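Side-chain contacts in protein her-1 (Caenorhabditis elegans, PDB 1SZH), which dictates male development in Caenorhabditis elegans and inhibits tra-2a, probably acting directly in the cell signalling of sex determination: residues Tyr123-Lys128 with Leu142-Tyr147; Asn69-Val74 with Ser131-Gly136; Ser73-Val78 with Ile137-Leu142; Asn96-Pro101 with Asp110-Cys115; Glu29-Gly34 with Lys53-Val58. The protein carries 2 engineered substitutions. All blocks are in the same frame, centred on the assembly; numbering follows the deposited sequence.

Interaction 1: residues Tyr123-Lys128 with Leu142-Tyr147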
# COMPACT_ATOMS: atom_id res chain seq x y z
N TYR A 123 -14.25 -0.31 7.48
CA TYR A 123 -13.85 -0.55 6.09
C TYR A 123 -14.45 0.54 5.19
O TYR A 123 -13.80 1.03 4.25
CB TYR A 123 -14.32 -1.93 5.59
CG TYR A 123 -13.89 -2.21 4.18
CD1 TYR A 123 -12.55 -2.46 3.90
CD2 TYR A 123 -14.80 -2.17 3.12
CE1 TYR A 123 -12.12 -2.66 2.60
CE2 TYR A 123 -14.36 -2.36 1.80
CZ TYR A 123 -13.02 -2.61 1.56
OH TYR A 123 -12.54 -2.81 0.28
N LYS A 124 -15.69 0.93 5.46
CA LYS A 124 -16.30 1.98 4.65
C LYS A 124 -15.57 3.30 4.86
O LYS A 124 -15.41 4.08 3.91
CB LYS A 124 -17.79 2.13 4.99
CG LYS A 124 -18.62 0.95 4.53
CD LYS A 124 -20.10 1.14 4.83
CE LYS A 124 -20.93 -0.02 4.29
NZ LYS A 124 -22.38 0.07 4.65
N CYS A 125 -15.11 3.56 6.08
CA CYS A 125 -14.37 4.78 6.36
C CYS A 125 -13.02 4.74 5.63
O CYS A 125 -12.56 5.73 5.08
CB CYS A 125 -14.14 4.92 7.86
SG CYS A 125 -13.27 6.38 8.36
N PHE A 126 -12.38 3.57 5.62
CA PHE A 126 -11.11 3.40 4.93
C PHE A 126 -11.32 3.75 3.44
O PHE A 126 -10.52 4.46 2.83
CB PHE A 126 -10.65 1.92 5.09
CG PHE A 126 -9.50 1.51 4.17
CD1 PHE A 126 -8.19 1.91 4.45
CD2 PHE A 126 -9.74 0.72 3.06
CE1 PHE A 126 -7.12 1.53 3.61
CE2 PHE A 126 -8.67 0.31 2.20
CZ PHE A 126 -7.37 0.72 2.48
N GLU A 127 -12.40 3.25 2.86
CA GLU A 127 -12.67 3.52 1.46
C GLU A 127 -12.98 5.00 1.25
O GLU A 127 -12.55 5.58 0.26
CB GLU A 127 -13.81 2.63 0.96
CG GLU A 127 -13.43 1.14 0.83
CD GLU A 127 -12.61 0.82 -0.43
OE1 GLU A 127 -11.47 1.32 -0.57
OE2 GLU A 127 -13.12 0.06 -1.29
N LYS A 128 -13.70 5.59 2.20
CA LYS A 128 -14.02 7.03 2.07
C LYS A 128 -12.74 7.87 2.15
O LYS A 128 -12.56 8.85 1.42
CB LYS A 128 -15.01 7.43 3.17
CG LYS A 128 -15.44 8.90 3.15
CD LYS A 128 -16.64 9.08 4.08
CE LYS A 128 -17.34 10.41 3.85
NZ LYS A 128 -18.57 10.48 4.70
N LEU A 142 -7.30 16.00 8.04
CA LEU A 142 -8.56 15.64 8.70
C LEU A 142 -8.41 14.36 9.50
O LEU A 142 -7.69 13.45 9.09
CB LEU A 142 -9.65 15.40 7.66
CG LEU A 142 -10.05 16.53 6.69
CD1 LEU A 142 -11.07 16.02 5.70
CD2 LEU A 142 -10.63 17.68 7.49
N GLN A 143 -9.08 14.27 10.64
CA GLN A 143 -9.05 13.04 11.40
C GLN A 143 -10.31 12.32 10.93
O GLN A 143 -11.26 12.97 10.50
CB GLN A 143 -9.08 13.31 12.90
CG GLN A 143 -9.92 14.48 13.29
CD GLN A 143 -9.84 14.75 14.77
OE1 GLN A 143 -8.75 14.79 15.35
NE2 GLN A 143 -10.99 14.95 15.41
N PHE A 144 -10.32 10.99 11.00
CA PHE A 144 -11.48 10.25 10.50
C PHE A 144 -12.79 10.72 11.06
O PHE A 144 -13.81 10.68 10.38
CB PHE A 144 -11.34 8.74 10.78
CG PHE A 144 -10.08 8.13 10.26
CD1 PHE A 144 -9.05 7.79 11.14
CD2 PHE A 144 -9.89 7.93 8.89
CE1 PHE A 144 -7.85 7.24 10.67
CE2 PHE A 144 -8.70 7.37 8.41
CZ PHE A 144 -7.66 7.03 9.30
N GLU A 145 -12.77 11.15 12.32
CA GLU A 145 -13.99 11.63 12.97
C GLU A 145 -14.65 12.78 12.22
O GLU A 145 -15.84 13.04 12.39
CB GLU A 145 -13.69 12.05 14.41
CG GLU A 145 -13.12 10.95 15.29
CD GLU A 145 -11.61 10.90 15.24
OE1 GLU A 145 -10.97 11.73 14.52
OE2 GLU A 145 -11.00 10.01 15.93
N GLU A 146 -13.88 13.47 11.38
CA GLU A 146 -14.42 14.61 10.62
C GLU A 146 -15.13 14.26 9.33
O GLU A 146 -15.91 15.07 8.81
CB GLU A 146 -13.31 15.62 10.32
CG GLU A 146 -12.76 16.29 11.56
CD GLU A 146 -11.95 17.55 11.26
OE1 GLU A 146 -12.55 18.56 10.82
OE2 GLU A 146 -10.72 17.53 11.47
N TYR A 147 -14.89 13.08 8.78
CA TYR A 147 -15.59 12.74 7.56
C TYR A 147 -16.23 11.37 7.65
O TYR A 147 -16.93 10.94 6.74
CB TYR A 147 -14.66 12.85 6.36
CG TYR A 147 -13.41 12.02 6.44
CD1 TYR A 147 -13.37 10.74 5.88
CD2 TYR A 147 -12.24 12.54 6.98
CE1 TYR A 147 -12.19 10.00 5.86
CE2 TYR A 147 -11.05 11.81 6.96
CZ TYR A 147 -11.04 10.55 6.39
OH TYR A 147 -9.86 9.86 6.29
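Tyr-147 is met at its edge by Lys-128, while the Phe-144 ring meets Cys-125 SG obliquely. Near the tyrosine ring plane, Lys-128 CG lies 3.9 Å from Tyr-147 CD1, and the backbone oxygen of Cys-125 stands more loosely by CE1. One face of this ring is taken by the backbone of its own segment, with Phe-144 O 4.1 Å above the plane and displaced toward the rim. At the Phe-144 ring, Cys-125 SG is 3.8 Å from CD2, 4.8 Å from the ring centroid and 56° off the ring normal. The same sulfur also faces Tyr-147 at a slant, 5.4 Å from that centroid, so one cysteine makes sulfur-aromatic contacts with both rings. Here the C-terminal segment folds back along the helix that precedes it, and the disulfide from Cys-125 to Cys-148 ties the two together covalently just past Tyr-147. Lys-128 adds a polar clasp. Its chain, stretched out beyond CG, slides past Tyr-147 in the opposite sense, and NZ gives a hydrogen bond to Tyr-147 O at 2.7 Å, nearly along the C=O axis (169°). Tyr-147 holds CG between its backbone N and carbonyl carbon (chi1 57°), which folds the ring back toward the helix while the carbonyl remains within the lysine's grasp. Tyr-147 also touches Leu-132, one helix turn beyond Lys-128, and Phe-144 reaches Val-78.

Interaction 2: residues Asn69-Val74 with Ser131-Gly136. With ACT (acetate ion), chain D.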
# COMPACT_ATOMS: atom_id res chain seq x y z
N ASN A 69 -2.32 4.40 -4.99
CA ASN A 69 -1.47 5.51 -4.60
C ASN A 69 -0.85 5.25 -3.22
O ASN A 69 -1.56 4.88 -2.27
CB ASN A 69 -2.30 6.80 -4.57
CG ASN A 69 -1.44 8.05 -4.55
OD1 ASN A 69 -1.42 8.83 -5.52
ND2 ASN A 69 -0.73 8.26 -3.46
N LEU A 70 0.46 5.43 -3.11
CA LEU A 70 1.13 5.22 -1.83
C LEU A 70 0.51 5.99 -0.66
O LEU A 70 0.47 5.48 0.47
CB LEU A 70 2.62 5.59 -1.96
CG LEU A 70 3.47 5.36 -0.70
CD1 LEU A 70 3.46 3.88 -0.28
CD2 LEU A 70 4.90 5.82 -1.01
N ASP A 71 0.00 7.20 -0.93
CA ASP A 71 -0.59 8.02 0.11
C ASP A 71 -1.81 7.39 0.76
O ASP A 71 -2.14 7.73 1.89
CB ASP A 71 -1.00 9.40 -0.42
CG ASP A 71 0.18 10.20 -0.92
OD1 ASP A 71 1.25 10.16 -0.27
OD2 ASP A 71 0.02 10.89 -1.95
N ASP A 72 -2.49 6.48 0.07
CA ASP A 72 -3.66 5.84 0.65
C ASP A 72 -3.31 4.96 1.86
O ASP A 72 -4.20 4.59 2.64
CB ASP A 72 -4.39 4.99 -0.39
CG ASP A 72 -5.10 5.81 -1.46
OD1 ASP A 72 -4.97 7.06 -1.46
OD2 ASP A 72 -5.77 5.20 -2.32
N SER A 73 -2.04 4.64 2.05
CA SER A 73 -1.70 3.79 3.19
C SER A 73 -2.01 4.48 4.52
O SER A 73 -2.23 3.81 5.53
CB SER A 73 -0.23 3.37 3.14
OG SER A 73 0.64 4.50 3.22
N VAL A 74 -2.08 5.81 4.52
CA VAL A 74 -2.38 6.52 5.77
C VAL A 74 -3.81 6.23 6.24
O VAL A 74 -4.12 6.34 7.42
CB VAL A 74 -2.18 8.05 5.60
CG1 VAL A 74 -0.77 8.35 5.07
CG2 VAL A 74 -3.22 8.60 4.70
N SER A 131 -11.16 7.81 -1.18
CA SER A 131 -11.90 8.67 -2.12
C SER A 131 -11.56 10.14 -1.88
O SER A 131 -11.32 10.88 -2.83
CB SER A 131 -13.41 8.46 -1.96
OG SER A 131 -13.78 7.19 -2.48
N LEU A 132 -11.53 10.57 -0.61
CA LEU A 132 -11.19 11.96 -0.31
C LEU A 132 -9.75 12.30 -0.78
O LEU A 132 -9.51 13.40 -1.29
CB LEU A 132 -11.32 12.24 1.19
CG LEU A 132 -12.75 12.43 1.72
CD1 LEU A 132 -12.66 12.74 3.20
CD2 LEU A 132 -13.45 13.56 0.97
N ARG A 133 -8.81 11.37 -0.59
CA ARG A 133 -7.42 11.59 -1.05
C ARG A 133 -7.45 11.79 -2.58
O ARG A 133 -6.84 12.71 -3.12
CB ARG A 133 -6.57 10.36 -0.66
CG ARG A 133 -5.02 10.53 -0.68
CD ARG A 133 -4.42 10.56 -2.10
NE ARG A 133 -4.88 9.45 -2.93
CZ ARG A 133 -4.91 9.48 -4.26
NH1 ARG A 133 -4.47 10.57 -4.90
NH2 ARG A 133 -5.40 8.47 -4.94
N LYS A 134 -8.17 10.91 -3.27
CA LYS A 134 -8.31 10.97 -4.73
C LYS A 134 -8.94 12.31 -5.14
O LYS A 134 -8.61 12.87 -6.19
CB LYS A 134 -9.19 9.80 -5.18
CG LYS A 134 -9.61 9.82 -6.65
CD LYS A 134 -8.51 9.33 -7.54
CE LYS A 134 -9.02 9.09 -8.95
NZ LYS A 134 -7.96 8.51 -9.82
N ASP A 135 -9.83 12.83 -4.30
CA ASP A 135 -10.52 14.11 -4.58
C ASP A 135 -9.70 15.37 -4.27
O ASP A 135 -10.21 16.48 -4.40
CB ASP A 135 -11.85 14.17 -3.83
CG ASP A 135 -12.89 13.21 -4.41
OD1 ASP A 135 -12.69 12.70 -5.53
OD2 ASP A 135 -13.91 12.98 -3.74
N GLY A 136 -8.45 15.21 -3.85
CA GLY A 136 -7.63 16.38 -3.61
C GLY A 136 -7.46 16.85 -2.18
O GLY A 136 -6.81 17.88 -1.94
C ACT D . -4.41 9.01 -8.25
O ACT D . -4.00 10.18 -8.67
OXT ACT D . -5.62 8.64 -8.10
CH3 ACT D . -3.43 7.96 -7.86
O HOH W 1 -7.41 6.97 -3.55
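Arg-133 joins the last turn of helix 120-134, closed by a Schellman motif at Gly-136, to the 3-10 segment beginning at Leu-70. The arginine's CB is 3.8 Å from Asp-72 OD1, and CG runs on beside the same oxygen. After bends at chi2 and chi3 the chain passes Asp-71, whose CB lies 4.0 Å from CD. NE then forms the salt bridge, donating to Asp-72 OD1 at 2.8 Å; the bond is bent to 153°, uses the syn lone pair of the carboxylate and leaves the guanidinium plane slightly. Asn-69 lies over one face of the guanidinium, its CB 3.5 Å from NH2 and its amide stacked with the planes 23° apart. The other carboxylate oxygen, Asp-72 OD2, is salt-bridged to Arg-130, so two arginines share one buried aspartate. At the tip, NH2 donates to a water that in turn donates to Asp-72 OD2. Arg-133 NH2 also hydrogen-bonds OXT of an acetate, probably from the crystallisation liquor, nearly straight at 175°, and Lys-134 NZ bonds the same OXT at 2.9 Å.

Interaction 3: residues Ser73-Val78 with Ile137-Leu142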
# COMPACT_ATOMS: atom_id res chain seq x y z
N SER A 73 -2.04 4.64 2.05
CA SER A 73 -1.70 3.79 3.19
C SER A 73 -2.01 4.48 4.52
O SER A 73 -2.23 3.81 5.53
CB SER A 73 -0.23 3.37 3.14
OG SER A 73 0.64 4.50 3.22
N VAL A 74 -2.08 5.81 4.52
CA VAL A 74 -2.38 6.52 5.77
C VAL A 74 -3.81 6.23 6.24
O VAL A 74 -4.12 6.34 7.42
CB VAL A 74 -2.18 8.05 5.60
CG1 VAL A 74 -0.77 8.35 5.07
CG2 VAL A 74 -3.22 8.60 4.70
N CYS A 75 -4.67 5.82 5.32
CA CYS A 75 -6.06 5.52 5.65
C CYS A 75 -6.20 4.29 6.54
O CYS A 75 -7.20 4.09 7.24
CB CYS A 75 -6.86 5.30 4.36
SG CYS A 75 -6.87 6.72 3.25
N CYS A 76 -5.17 3.46 6.53
CA CYS A 76 -5.18 2.23 7.32
C CYS A 76 -5.36 2.46 8.83
O CYS A 76 -5.82 1.57 9.54
CB CYS A 76 -3.87 1.50 7.10
SG CYS A 76 -3.63 0.80 5.48
N SER A 77 -4.97 3.64 9.31
CA SER A 77 -5.05 3.94 10.73
C SER A 77 -6.45 3.81 11.27
O SER A 77 -6.63 3.59 12.48
CB SER A 77 -4.53 5.36 10.99
OG SER A 77 -3.15 5.42 10.68
N VAL A 78 -7.45 3.91 10.40
CA VAL A 78 -8.82 3.83 10.90
C VAL A 78 -9.19 2.50 11.53
O VAL A 78 -10.05 2.43 12.39
CB VAL A 78 -9.86 4.15 9.81
CG1 VAL A 78 -10.05 2.99 8.85
CG2 VAL A 78 -11.18 4.51 10.47
N ILE A 137 -8.03 16.11 -1.24
CA ILE A 137 -7.89 16.46 0.17
C ILE A 137 -6.65 15.78 0.74
O ILE A 137 -6.48 14.56 0.61
CB ILE A 137 -9.10 15.97 1.00
CG1 ILE A 137 -10.41 16.55 0.43
CG2 ILE A 137 -8.92 16.35 2.46
CD1 ILE A 137 -10.50 18.06 0.50
N LYS A 138 -5.76 16.56 1.35
CA LYS A 138 -4.57 15.99 1.99
C LYS A 138 -5.20 15.38 3.24
O LYS A 138 -5.39 16.06 4.23
CB LYS A 138 -3.58 17.09 2.38
CG LYS A 138 -2.39 16.57 3.17
CD LYS A 138 -1.44 17.68 3.59
CE LYS A 138 -0.18 17.10 4.23
NZ LYS A 138 -0.50 16.26 5.41
N ILE A 139 -5.53 14.09 3.18
CA ILE A 139 -6.21 13.43 4.29
C ILE A 139 -5.61 13.55 5.70
O ILE A 139 -6.36 13.51 6.68
CB ILE A 139 -6.46 11.94 3.96
CG1 ILE A 139 -5.19 11.31 3.40
CG2 ILE A 139 -7.62 11.85 2.98
CD1 ILE A 139 -5.37 9.87 2.94
N GLU A 140 -4.29 13.69 5.79
CA GLU A 140 -3.63 13.85 7.08
C GLU A 140 -4.14 15.10 7.81
O GLU A 140 -4.01 15.21 9.03
CB GLU A 140 -2.11 13.95 6.87
CG GLU A 140 -1.52 12.78 6.10
CD GLU A 140 -1.36 13.06 4.61
OE1 GLU A 140 -2.28 13.64 3.99
OE2 GLU A 140 -0.31 12.67 4.06
N VAL A 141 -4.72 16.03 7.05
CA VAL A 141 -5.27 17.27 7.60
C VAL A 141 -6.55 17.03 8.42
O VAL A 141 -6.84 17.76 9.38
CB VAL A 141 -5.58 18.27 6.44
CG1 VAL A 141 -6.34 19.50 6.95
CG2 VAL A 141 -4.28 18.69 5.76
N LEU A 142 -7.30 16.00 8.04
CA LEU A 142 -8.56 15.64 8.70
C LEU A 142 -8.41 14.36 9.50
O LEU A 142 -7.69 13.45 9.09
CB LEU A 142 -9.65 15.40 7.66
CG LEU A 142 -10.05 16.53 6.69
CD1 LEU A 142 -11.07 16.02 5.70
CD2 LEU A 142 -10.63 17.68 7.49
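Val-74 and Ile-139 cross obliquely, the CG2 branch of the valine meeting the outer arm of the isoleucine. Val-74 CG2 lies 3.6 Å from Ile-139 CG1; its modelled approach to CD1 is too short for two carbons and is doubtful in detail. The isoleucine arm owes its direction to CG1 lying between the backbone N and the carbonyl carbon (chi1 47°), after which an anti second torsion carries CD1 straight out toward the opposing segment. There Ile-139 CD1 also reaches Cys-75, whose SG is 3.5 Å away. Both sides contain 3-10 structure: residues 73-78 belong to an extended 3-10 helix, held by bonds such as Cys-76 N to Ser-73 O at 3.1 Å, and residues 139-141 form a single short turn in the chain that follows helix 120-134. No hydrogen bond joins the two, and the union is apolar. Cys-75 is disulfide-bonded to Cys-129 of helix 120-134, which Ile-139 also touches. The 3-10 helix, the long helix and the returning chain therefore converge on this isoleucine. On the exposed side, the end of Glu-140 comes nearer Val-74, with Glu-140 OE2 4.5 Å from Val-74 CG1, while OE1 forms a salt bridge with Lys-138 NZ at 3.5 Å.

Interaction 4: residues Asn96-Pro101 with Asp110-Cys115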
# COMPACT_ATOMS: atom_id res chain seq x y z
N ASN A 96 0.99 -2.76 5.93
CA ASN A 96 1.97 -3.56 5.20
C ASN A 96 1.51 -3.78 3.75
O ASN A 96 2.28 -3.57 2.83
CB ASN A 96 2.20 -4.91 5.89
CG ASN A 96 3.09 -4.78 7.12
OD1 ASN A 96 4.01 -3.95 7.15
ND2 ASN A 96 2.84 -5.61 8.13
N LEU A 97 0.26 -4.18 3.56
CA LEU A 97 -0.24 -4.41 2.21
C LEU A 97 -0.17 -3.14 1.37
O LEU A 97 0.25 -3.18 0.21
CB LEU A 97 -1.71 -4.88 2.25
CG LEU A 97 -1.95 -6.30 2.76
CD1 LEU A 97 -3.45 -6.48 3.12
CD2 LEU A 97 -1.51 -7.28 1.71
N MET A 98 -0.59 -2.03 1.95
CA MET A 98 -0.66 -0.78 1.20
C MET A 98 0.67 -0.14 0.88
O MET A 98 0.72 0.87 0.18
CB MET A 98 -1.57 0.22 1.94
CG MET A 98 -3.03 -0.27 2.06
SD MET A 98 -3.96 -0.24 0.48
CE MET A 98 -4.32 1.53 0.33
N THR A 99 1.75 -0.72 1.40
CA THR A 99 3.08 -0.20 1.09
C THR A 99 3.92 -1.27 0.35
O THR A 99 5.13 -1.11 0.21
CB THR A 99 3.83 0.28 2.37
OG1 THR A 99 3.83 -0.77 3.35
CG2 THR A 99 3.16 1.52 2.95
N SER A 100 3.27 -2.34 -0.13
CA SER A 100 3.93 -3.45 -0.85
C SER A 100 3.66 -3.19 -2.34
O SER A 100 2.60 -3.49 -2.85
CB SER A 100 3.34 -4.79 -0.39
OG SER A 100 3.67 -5.00 0.97
N PRO A 101 4.66 -2.65 -3.06
CA PRO A 101 4.44 -2.34 -4.48
C PRO A 101 4.01 -3.43 -5.44
O PRO A 101 3.34 -3.12 -6.44
CB PRO A 101 5.75 -1.67 -4.90
CG PRO A 101 6.78 -2.38 -4.05
CD PRO A 101 6.07 -2.42 -2.69
N ASP A 110 -9.07 -7.25 -0.95
CA ASP A 110 -9.78 -8.45 -0.51
C ASP A 110 -9.30 -8.82 0.89
O ASP A 110 -10.10 -9.19 1.76
CB ASP A 110 -9.53 -9.62 -1.46
CG ASP A 110 -10.22 -9.45 -2.81
OD1 ASP A 110 -11.21 -8.68 -2.89
OD2 ASP A 110 -9.79 -10.10 -3.78
N SER A 111 -7.99 -8.71 1.14
CA SER A 111 -7.43 -9.07 2.45
C SER A 111 -7.85 -8.08 3.51
O SER A 111 -8.21 -8.47 4.62
CB SER A 111 -5.89 -9.17 2.35
OG SER A 111 -5.34 -9.46 3.63
N ILE A 112 -7.83 -6.79 3.17
CA ILE A 112 -8.23 -5.76 4.12
C ILE A 112 -9.74 -5.88 4.42
O ILE A 112 -10.15 -5.74 5.57
CB ILE A 112 -7.92 -4.36 3.53
CG1 ILE A 112 -6.41 -4.19 3.41
CG2 ILE A 112 -8.53 -3.25 4.42
CD1 ILE A 112 -6.00 -3.05 2.45
N LYS A 113 -10.56 -6.11 3.40
CA LYS A 113 -11.99 -6.25 3.65
C LYS A 113 -12.23 -7.47 4.52
O LYS A 113 -13.07 -7.43 5.41
CB LYS A 113 -12.75 -6.40 2.33
CG LYS A 113 -14.28 -6.42 2.50
CD LYS A 113 -14.98 -6.37 1.16
CE LYS A 113 -16.50 -6.32 1.32
NZ LYS A 113 -17.16 -6.21 -0.01
N SER A 114 -11.48 -8.55 4.29
CA SER A 114 -11.67 -9.74 5.10
C SER A 114 -11.32 -9.54 6.57
O SER A 114 -12.07 -9.97 7.43
CB SER A 114 -10.88 -10.91 4.52
OG SER A 114 -11.50 -11.32 3.31
N CYS A 115 -10.20 -8.87 6.89
CA CYS A 115 -9.90 -8.70 8.30
C CYS A 115 -10.81 -7.72 9.03
O CYS A 115 -10.87 -7.73 10.24
CB CYS A 115 -8.43 -8.35 8.58
SG CYS A 115 -7.65 -6.93 7.88
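Leu-97 and Ile-112 bring the two backbones nearest, their CA atoms 8.3 Å apart, where the C-terminal part of helix 85-97 passes helix 105-115. This is helix-to-helix packing consistent with a helical bundle, and a disulfide between Cys-90 and Cys-115 links the same two helices. A type I beta turn runs from Leu-97 to Ser-100, whereas residues 110-115 remain helical. Leu-97 CD1 settles between two neighbours on the facing helix, 3.6 Å from Ser-111 OG and 3.8 Å from Ile-112 CG1; the serine thus offers its CB and hydroxyl flank as part of a largely apolar surface. Met-98 meets Ile-112 at about a right angle. Its chain is bent at both chi2 and chi3, and SD comes within 4.0 Å of Ile-112 CD1. Phe-126 of helix 120-134 packs on both Met-98 and Ile-112, extending the cluster to the third helix. Asn-96 O, just before the turn, accepts two bonds from opposite faces of its carbonyl plane: Thr-99 N on one, and on the other Ser-100 OG, 2.7 Å from the oxygen and 39° out of the plane.

Interaction 5: residues Glu29-Gly34 with Lys53-Val58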
# COMPACT_ATOMS: atom_id res chain seq x y z
N GLU A 29 13.50 -9.39 -4.28
CA GLU A 29 12.96 -10.13 -3.13
C GLU A 29 11.67 -9.55 -2.58
O GLU A 29 10.69 -10.28 -2.35
CB GLU A 29 13.99 -10.20 -2.01
CG GLU A 29 15.14 -11.15 -2.27
CD GLU A 29 15.18 -12.30 -1.27
OE1 GLU A 29 15.32 -13.45 -1.71
OE2 GLU A 29 15.08 -12.04 -0.05
N ILE A 30 11.63 -8.23 -2.36
CA ILE A 30 10.40 -7.67 -1.83
C ILE A 30 9.26 -7.77 -2.85
O ILE A 30 8.10 -7.89 -2.47
CB ILE A 30 10.59 -6.23 -1.29
CG1 ILE A 30 10.88 -5.22 -2.41
CG2 ILE A 30 11.78 -6.21 -0.31
CD1 ILE A 30 9.63 -4.58 -3.02
N MET A 31 9.57 -7.77 -4.14
CA MET A 31 8.49 -7.94 -5.11
C MET A 31 7.95 -9.37 -5.12
O MET A 31 6.73 -9.59 -5.16
CB MET A 31 8.96 -7.55 -6.51
CG MET A 31 9.05 -6.03 -6.68
SD MET A 31 9.45 -5.52 -8.38
CE MET A 31 11.25 -5.54 -8.29
N LYS A 32 8.84 -10.36 -5.07
CA LYS A 32 8.36 -11.75 -5.12
C LYS A 32 7.65 -12.16 -3.84
O LYS A 32 6.75 -12.99 -3.90
CB LYS A 32 9.51 -12.72 -5.46
CG LYS A 32 10.42 -13.12 -4.32
CD LYS A 32 11.59 -14.01 -4.85
CE LYS A 32 12.28 -14.76 -3.72
NZ LYS A 32 13.47 -15.51 -4.22
N PHE A 33 8.04 -11.57 -2.72
CA PHE A 33 7.42 -11.88 -1.44
C PHE A 33 6.22 -10.98 -1.17
O PHE A 33 5.42 -11.26 -0.29
CB PHE A 33 8.42 -11.74 -0.28
CG PHE A 33 9.36 -12.91 -0.15
CD1 PHE A 33 10.71 -12.78 -0.46
CD2 PHE A 33 8.89 -14.12 0.32
CE1 PHE A 33 11.58 -13.87 -0.32
CE2 PHE A 33 9.75 -15.21 0.46
CZ PHE A 33 11.10 -15.07 0.15
N GLY A 34 6.07 -9.90 -1.94
CA GLY A 34 4.95 -9.02 -1.71
C GLY A 34 5.07 -8.26 -0.39
O GLY A 34 4.14 -8.25 0.39
N LYS A 53 6.64 3.95 -6.22
CA LYS A 53 5.90 4.46 -7.36
C LYS A 53 6.51 3.99 -8.67
O LYS A 53 5.79 3.61 -9.60
CB LYS A 53 5.85 5.98 -7.28
CG LYS A 53 5.12 6.45 -6.04
CD LYS A 53 5.08 7.95 -5.94
CE LYS A 53 4.27 8.37 -4.72
NZ LYS A 53 4.13 9.86 -4.62
N CYS A 54 7.84 3.99 -8.74
CA CYS A 54 8.53 3.53 -9.94
C CYS A 54 8.18 2.04 -10.18
O CYS A 54 7.84 1.64 -11.30
CB CYS A 54 10.03 3.73 -9.75
SG CYS A 54 11.07 3.31 -11.17
N LEU A 55 8.29 1.21 -9.14
CA LEU A 55 7.98 -0.20 -9.30
C LEU A 55 6.54 -0.44 -9.74
O LEU A 55 6.28 -1.24 -10.64
CB LEU A 55 8.27 -0.99 -8.00
CG LEU A 55 9.76 -1.03 -7.62
CD1 LEU A 55 9.85 -1.74 -6.25
CD2 LEU A 55 10.58 -1.79 -8.64
N GLN A 56 5.59 0.26 -9.13
CA GLN A 56 4.20 0.09 -9.53
C GLN A 56 3.98 0.44 -11.01
O GLN A 56 3.26 -0.26 -11.73
CB GLN A 56 3.30 0.98 -8.67
CG GLN A 56 3.14 0.47 -7.25
CD GLN A 56 1.67 0.22 -6.91
OE1 GLN A 56 0.83 1.10 -7.05
NE2 GLN A 56 1.37 -0.98 -6.45
N ASN A 57 4.63 1.52 -11.44
CA ASN A 57 4.50 1.97 -12.81
C ASN A 57 5.06 0.94 -13.80
O ASN A 57 4.51 0.79 -14.89
CB ASN A 57 5.18 3.34 -12.99
CG ASN A 57 4.34 4.49 -12.44
OD1 ASN A 57 4.75 5.66 -12.49
ND2 ASN A 57 3.16 4.17 -11.90
N VAL A 58 6.13 0.23 -13.44
CA VAL A 58 6.66 -0.78 -14.36
C VAL A 58 5.85 -2.08 -14.28
O VAL A 58 5.41 -2.61 -15.29
CB VAL A 58 8.15 -1.09 -14.09
CG1 VAL A 58 8.64 -2.19 -15.05
CG2 VAL A 58 8.98 0.15 -14.24
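Helices 24-33 and 47-59 meet here in the interior of the N-terminal helical part of the protein, each offering a few apolar side chains. Leu-55 is the shared centre, and its two methyl branches serve different partners. CD2 faces Met-31, lying 3.8 Å from CE and 3.9 Å from SD, while CD1 stands 4.3 Å from Ile-30 CD1. The methionine and leucine meet on a slant. Met-31 runs extended through chi2 and then bends at chi3 (-88°), a turn that lays the sulfur and its methyl alongside the leucine branch. All three residues are buried and no hydrogen bond passes between the segments, so the join rests on van der Waals contact. Helix 8-18 closes over the pair, with Ile-11 against Met-31 and Ala-14 against Leu-55, and the disulfide from Cys-18 to Cys-54 fixes it to helix 47-59. Pro-101 touches Ile-30 and Leu-55 as well. Just past the contact, helix 24-33 ends at Gly-34, the C-prime residue of a Schellman motif in which Thr-35 N bonds to Ile-30 O. Such aliphatic packing between neighbouring helices is characteristic of a helical bundle, here one that brings helices 8-18, 24-33 and 47-59 together.

In the fold
Interaction 5 comes first along the chain and lies apart, its centre about 28 Å from that of interaction 1 on the opposite side of the chain's centre. Interactions 1, 2 and 3 cluster, with centres about 7 to 11 Å apart: interactions 2 and 3 start from the same 3-10 region and share Ser-73 and Val-74, while interactions 1 and 2 both use helix 120-134. Interaction 4, nested within the loops closed by 2 and 3, stands between this cluster and interaction 5. Its Met-98 touches Asp-72, Ser-73 and Cys-76, and its Pro-101 O probably accepts a hydrogen bond from Gln-56 NE2. Segment 96-101 thus connects two all-helical regions, consistent with a compact, disulfide-rich secreted signal built of two bundles.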